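Local coordinates for envelope glycoprotein (Bourbon virus, PDB 5ZKX), which probably drives fusion of the viral envelope with a host membrane, as a trimeric gp64-like class III fusion glycoprotein captured in its postfusion form, at residues E151-A156 against G271-S276; S276-A281 against K413-V418. One frame throughout, in Å; residues are numbered along the deposited sequence.

Overall arrangement
Contact 1 and contact 2 follow each other along the chain and share S276. Their centres lie about 12 Å apart. Contact 1 sets the segment 271-276 against strand 153-155. Contact 2 then sets the short helix 276-279, just before the long helix 284-329, against the loop that leads to helix 422-437. The two contacts touch directly. W273 CZ3 of contact 1 packs on K278 CG of contact 2 at 3.5 Å. A long, weak ion pair also joins them, with R153 NH1 3.5 Å from E415 OE1. Contact 1 stays within one chain, whereas contact 2 is also touched by both other subunits of the postfusion trimer.

Contact 1: residues E151-A156 against G271-S276; sequences EVRLVA and GMWNIS
W273 reaches strand 153-155 through its indole nitrogen. NE1 donates to the backbone O of L154 at 2.8 Å, with an N-H...O angle of 170°. The oxygen lies in the plane of the indole, and the bond runs almost in line with L154 C=O. This ties the ring edge to the strand. The six-membered part of the ring then extends to R153, where CZ2 is 3.9 Å from R153 CB. The two side chains cross at about a right angle.

M272 lies beside the next residues of the strand. Its SD is 3.5 Å from A156 CB, and its CE is 3.5 Å from V155 CA. CE also sits 3.5 Å from the L154 O that W273 uses. CG is anti to the backbone N (chi1 -156°), and bends at chi2 and chi3 bring the thioether end back to the strand.

Further out, P254 and K278 also touch W273, and V155 packs on V164 of the neighbouring strand 162-166. Strand 153-155 is an edge strand of a three-stranded antiparallel sheet. The indole bond and M272 join that edge to W273 and the end of strand 271-272, an outer strand of the seven-stranded mixed sheet.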
loop_
_atom_site.group_PDB
_atom_site.type_symbol
_atom_site.label_atom_id
_atom_site.label_comp_id
_atom_site.label_asym_id
_atom_site.label_seq_id
_atom_site.Cartn_x
_atom_site.Cartn_y
_atom_site.Cartn_z
ATOM N N GLU A 151 -15.743 -3.147 -12.810
ATOM C CA GLU A 151 -14.492 -3.141 -13.559
ATOM C C GLU A 151 -14.179 -4.577 -13.965
ATOM O O GLU A 151 -13.911 -5.427 -13.111
ATOM C CB GLU A 151 -13.360 -2.539 -12.730
ATOM C CG GLU A 151 -12.295 -1.823 -13.548
ATOM C CD GLU A 151 -12.769 -0.482 -14.071
ATOM O OE1 GLU A 151 -12.841 0.480 -13.277
ATOM O OE2 GLU A 151 -13.073 -0.390 -15.277
ATOM N N VAL A 152 -14.223 -4.844 -15.263
ATOM C CA VAL A 152 -13.981 -6.175 -15.805
ATOM C C VAL A 152 -12.496 -6.318 -16.110
ATOM O O VAL A 152 -11.852 -5.378 -16.593
ATOM C CB VAL A 152 -14.851 -6.414 -17.055
ATOM C CG1 VAL A 152 -14.252 -7.486 -17.952
ATOM C CG2 VAL A 152 -16.258 -6.801 -16.637
ATOM N N ARG A 153 -11.944 -7.492 -15.810
ATOM C CA ARG A 153 -10.523 -7.764 -15.967
ATOM C C ARG A 153 -10.292 -8.757 -17.104
ATOM O O ARG A 153 -11.230 -9.312 -17.683
ATOM C CB ARG A 153 -9.921 -8.297 -14.661
ATOM C CG ARG A 153 -9.476 -7.219 -13.671
ATOM C CD ARG A 153 -10.640 -6.375 -13.211
ATOM N NE ARG A 153 -10.516 -5.949 -11.823
ATOM C CZ ARG A 153 -10.027 -4.775 -11.444
ATOM N NH1 ARG A 153 -9.609 -3.904 -12.352
ATOM N NH2 ARG A 153 -9.960 -4.470 -10.156
ATOM N N LEU A 154 -9.017 -8.979 -17.415
ATOM C CA LEU A 154 -8.610 -9.841 -18.516
ATOM C C LEU A 154 -7.737 -10.975 -17.997
ATOM O O LEU A 154 -6.763 -10.736 -17.276
ATOM C CB LEU A 154 -7.860 -9.040 -19.584
ATOM C CG LEU A 154 -8.724 -8.186 -20.517
ATOM C CD1 LEU A 154 -7.917 -7.047 -21.119
ATOM C CD2 LEU A 154 -9.341 -9.040 -21.609
ATOM N N VAL A 155 -8.091 -12.207 -18.364
ATOM C CA VAL A 155 -7.269 -13.375 -18.056
ATOM C C VAL A 155 -6.929 -14.085 -19.357
ATOM O O VAL A 155 -7.340 -13.649 -20.435
ATOM C CB VAL A 155 -7.971 -14.328 -17.075
ATOM C CG1 VAL A 155 -8.083 -13.687 -15.705
ATOM C CG2 VAL A 155 -9.336 -14.725 -17.612
ATOM N N ALA A 156 -6.175 -15.182 -19.273
ATOM C CA ALA A 156 -5.733 -15.887 -20.471
ATOM C C ALA A 156 -6.306 -17.294 -20.581
ATOM O O ALA A 156 -6.961 -17.601 -21.580
ATOM C CB ALA A 156 -4.202 -15.927 -20.516
ATOM N N GLY A 271 1.987 -13.602 -20.396
ATOM C CA GLY A 271 2.306 -13.495 -18.989
ATOM C C GLY A 271 1.061 -13.091 -18.232
ATOM O O GLY A 271 0.329 -12.197 -18.666
ATOM N N MET A 272 0.798 -13.745 -17.109
ATOM C CA MET A 272 -0.441 -13.555 -16.372
ATOM C C MET A 272 -0.170 -12.829 -15.064
ATOM O O MET A 272 0.774 -13.168 -14.344
ATOM C CB MET A 272 -1.116 -14.898 -16.096
ATOM C CG MET A 272 -2.605 -14.789 -15.870
ATOM S SD MET A 272 -3.453 -14.432 -17.410
ATOM C CE MET A 272 -3.958 -12.762 -17.112
ATOM N N TRP A 273 -1.001 -11.838 -14.760
ATOM C CA TRP A 273 -0.958 -11.218 -13.448
ATOM C C TRP A 273 -1.532 -12.168 -12.406
ATOM O O TRP A 273 -2.422 -12.976 -12.691
ATOM C CB TRP A 273 -1.739 -9.905 -13.447
ATOM C CG TRP A 273 -3.161 -10.055 -13.897
ATOM C CD1 TRP A 273 -3.597 -10.247 -15.170
ATOM C CD2 TRP A 273 -4.333 -10.011 -13.075
ATOM N NE1 TRP A 273 -4.968 -10.342 -15.197
ATOM C CE2 TRP A 273 -5.444 -10.197 -13.921
ATOM C CE3 TRP A 273 -4.550 -9.839 -11.705
ATOM C CZ2 TRP A 273 -6.752 -10.210 -13.443
ATOM C CZ3 TRP A 273 -5.851 -9.852 -11.233
ATOM C CH2 TRP A 273 -6.934 -10.038 -12.099
ATOM N N ASN A 274 -1.012 -12.072 -11.187
ATOM C CA ASN A 274 -1.522 -12.892 -10.099
ATOM C C ASN A 274 -2.798 -12.268 -9.553
ATOM O O ASN A 274 -2.814 -11.090 -9.179
ATOM C CB ASN A 274 -0.474 -13.043 -8.999
ATOM C CG ASN A 274 0.592 -14.063 -9.349
ATOM O OD1 ASN A 274 1.787 -13.767 -9.311
ATOM N ND2 ASN A 274 0.163 -15.270 -9.700
ATOM N N ILE A 275 -3.872 -13.059 -9.527
ATOM C CA ILE A 275 -5.171 -12.554 -9.095
ATOM C C ILE A 275 -5.129 -12.118 -7.636
ATOM O O ILE A 275 -5.791 -11.147 -7.253
ATOM C CB ILE A 275 -6.257 -13.621 -9.350
ATOM C CG1 ILE A 275 -7.585 -13.228 -8.697
ATOM C CG2 ILE A 275 -5.801 -14.981 -8.849
ATOM C CD1 ILE A 275 -8.210 -11.987 -9.286
ATOM N N SER A 276 -4.330 -12.796 -6.810
ATOM C CA SER A 276 -4.307 -12.486 -5.384
ATOM C C SER A 276 -3.785 -11.082 -5.111
ATOM O O SER A 276 -4.110 -10.491 -4.074
ATOM C CB SER A 276 -3.460 -13.517 -4.639
ATOM O OG SER A 276 -2.166 -13.617 -5.209
#

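Contact 2: residues S276-A281 against K413-V418; sequences SEKLHA and KVEGVV
The short helix 276-279, just ahead of the long helix 284-329, meets the loop before helix 422-437 here. V417 and V418 lie against K278 and L279 of this single weakly bonded turn. K278 O is the shared backbone acceptor. V418 N donates to it in a weak bond of 3.2 Å, bent to 130° at the hydrogen. V417 CA adds a CA-H...O contact to the same oxygen at 3.3 Å. Next to it, V417 CB packs 3.3 Å from L279 O, and CG1 of V417 reaches A281 CB at 4.0 Å.

L279 and V418 lie side by side and point the same way. L279 CD2 touches V418 CB at 3.7 Å. The CB of L279 points away from the loop, but its CD2 branch comes back to it.

The K278 side chain reaches further back along the loop. It bends at chi2 and chi3, carrying NZ to E415. The salt bridge to E415 OE1 is weak, at 3.3 Å. A water bridges K278 NZ and G416 O. It donates to G416 O at 2.7 Å, but its leg to NZ is doubtfully short. G416 has a positive phi of 93°, a backbone shape that glycine accepts readily. Two positive charges near E415 OE1, from K278 and, at longer range, R153, probably stabilise its carboxylate.

D286 of the second subunit accepts hydrogen bonds from the backbone N of E415 and G416. A281 packs on A281 of both other subunits, and D420 of the third subunit is a weak partner of A281 N. The contact belongs to the trimer interface, where the chain after the long helix packs back on the residues ahead of it, consistent with the postfusion trimer of class III fusion proteins.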
loop_
_atom_site.group_PDB
_atom_site.type_symbol
_atom_site.label_atom_id
_atom_site.label_comp_id
_atom_site.label_asym_id
_atom_site.label_seq_id
_atom_site.Cartn_x
_atom_site.Cartn_y
_atom_site.Cartn_z
ATOM N N SER A 276 -4.330 -12.796 -6.810
ATOM C CA SER A 276 -4.307 -12.486 -5.384
ATOM C C SER A 276 -3.785 -11.082 -5.111
ATOM O O SER A 276 -4.110 -10.491 -4.074
ATOM C CB SER A 276 -3.460 -13.517 -4.639
ATOM O OG SER A 276 -2.166 -13.617 -5.209
ATOM N N GLU A 277 -2.973 -10.533 -6.015
ATOM C CA GLU A 277 -2.429 -9.197 -5.807
ATOM C C GLU A 277 -3.509 -8.126 -5.850
ATOM O O GLU A 277 -3.332 -7.056 -5.256
ATOM C CB GLU A 277 -1.343 -8.915 -6.847
ATOM C CG GLU A 277 -0.004 -9.555 -6.500
ATOM C CD GLU A 277 1.069 -9.308 -7.543
ATOM O OE1 GLU A 277 1.940 -10.186 -7.714
ATOM O OE2 GLU A 277 1.044 -8.241 -8.187
ATOM N N LYS A 278 -4.626 -8.393 -6.525
ATOM C CA LYS A 278 -5.741 -7.459 -6.572
ATOM C C LYS A 278 -6.777 -7.712 -5.484
ATOM O O LYS A 278 -7.650 -6.860 -5.277
ATOM C CB LYS A 278 -6.417 -7.518 -7.944
ATOM C CG LYS A 278 -5.507 -7.128 -9.100
ATOM C CD LYS A 278 -5.305 -5.622 -9.164
ATOM C CE LYS A 278 -6.503 -4.923 -9.791
ATOM N NZ LYS A 278 -6.461 -3.447 -9.563
ATOM N N LEU A 279 -6.706 -8.852 -4.793
ATOM C CA LEU A 279 -7.604 -9.150 -3.681
ATOM C C LEU A 279 -7.004 -8.734 -2.345
ATOM O O LEU A 279 -7.675 -8.099 -1.525
ATOM C CB LEU A 279 -7.932 -10.646 -3.640
ATOM C CG LEU A 279 -8.502 -11.365 -4.859
ATOM C CD1 LEU A 279 -8.649 -12.845 -4.538
ATOM C CD2 LEU A 279 -9.834 -10.775 -5.286
ATOM N N HIS A 280 -5.743 -9.089 -2.116
ATOM C CA HIS A 280 -5.100 -8.889 -0.829
ATOM C C HIS A 280 -4.458 -7.511 -0.759
ATOM O O HIS A 280 -3.847 -7.041 -1.722
ATOM C CB HIS A 280 -4.050 -9.971 -0.587
ATOM C CG HIS A 280 -4.617 -11.354 -0.523
ATOM N ND1 HIS A 280 -3.831 -12.485 -0.592
ATOM C CD2 HIS A 280 -5.892 -11.790 -0.396
ATOM C CE1 HIS A 280 -4.599 -13.558 -0.511
ATOM N NE2 HIS A 280 -5.854 -13.162 -0.391
ATOM N N ALA A 281 -4.600 -6.871 0.394
ATOM C CA ALA A 281 -4.090 -5.526 0.575
ATOM C C ALA A 281 -2.596 -5.551 0.878
ATOM O O ALA A 281 -2.026 -6.576 1.261
ATOM C CB ALA A 281 -4.845 -4.817 1.697
ATOM N N LYS A 413 -0.959 3.953 -11.064
ATOM C CA LYS A 413 -2.389 3.807 -10.826
ATOM C C LYS A 413 -2.647 3.035 -9.536
ATOM O O LYS A 413 -2.074 1.963 -9.319
ATOM C CB LYS A 413 -3.043 3.095 -12.007
ATOM C CG LYS A 413 -4.538 2.900 -11.867
ATOM C CD LYS A 413 -5.020 1.809 -12.797
ATOM C CE LYS A 413 -4.592 2.087 -14.223
ATOM N NZ LYS A 413 -5.036 1.013 -15.149
ATOM N N VAL A 414 -3.519 3.577 -8.686
ATOM C CA VAL A 414 -3.892 2.962 -7.414
ATOM C C VAL A 414 -5.400 2.757 -7.416
ATOM O O VAL A 414 -6.159 3.730 -7.494
ATOM C CB VAL A 414 -3.462 3.821 -6.211
ATOM C CG1 VAL A 414 -3.929 3.187 -4.917
ATOM C CG2 VAL A 414 -1.953 4.007 -6.191
ATOM N N GLU A 415 -5.835 1.501 -7.303
ATOM C CA GLU A 415 -7.249 1.169 -7.408
ATOM C C GLU A 415 -7.833 0.460 -6.193
ATOM O O GLU A 415 -9.059 0.454 -6.045
ATOM C CB GLU A 415 -7.507 0.295 -8.648
ATOM C CG GLU A 415 -7.583 1.068 -9.952
ATOM C CD GLU A 415 -8.161 0.244 -11.091
ATOM O OE1 GLU A 415 -8.191 -1.002 -10.979
ATOM O OE2 GLU A 415 -8.593 0.842 -12.098
ATOM N N GLY A 416 -7.016 -0.138 -5.336
ATOM C CA GLY A 416 -7.537 -0.814 -4.162
ATOM C C GLY A 416 -7.796 -2.289 -4.393
ATOM O O GLY A 416 -7.349 -2.892 -5.373
ATOM N N VAL A 417 -8.550 -2.880 -3.463
ATOM C CA VAL A 417 -8.815 -4.314 -3.473
ATOM C C VAL A 417 -10.236 -4.583 -3.958
ATOM O O VAL A 417 -11.089 -3.694 -4.012
ATOM C CB VAL A 417 -8.574 -4.948 -2.082
ATOM C CG1 VAL A 417 -7.144 -4.702 -1.632
ATOM C CG2 VAL A 417 -9.567 -4.408 -1.067
ATOM N N VAL A 418 -10.494 -5.848 -4.312
ATOM C CA VAL A 418 -11.780 -6.225 -4.897
ATOM C C VAL A 418 -12.903 -6.128 -3.867
ATOM O O VAL A 418 -14.002 -5.650 -4.173
ATOM C CB VAL A 418 -11.694 -7.638 -5.506
ATOM C CG1 VAL A 418 -13.081 -8.247 -5.657
ATOM C CG2 VAL A 418 -10.986 -7.599 -6.853
HETATM O O HOH W 1 -5.481 -3.002 -7.304
#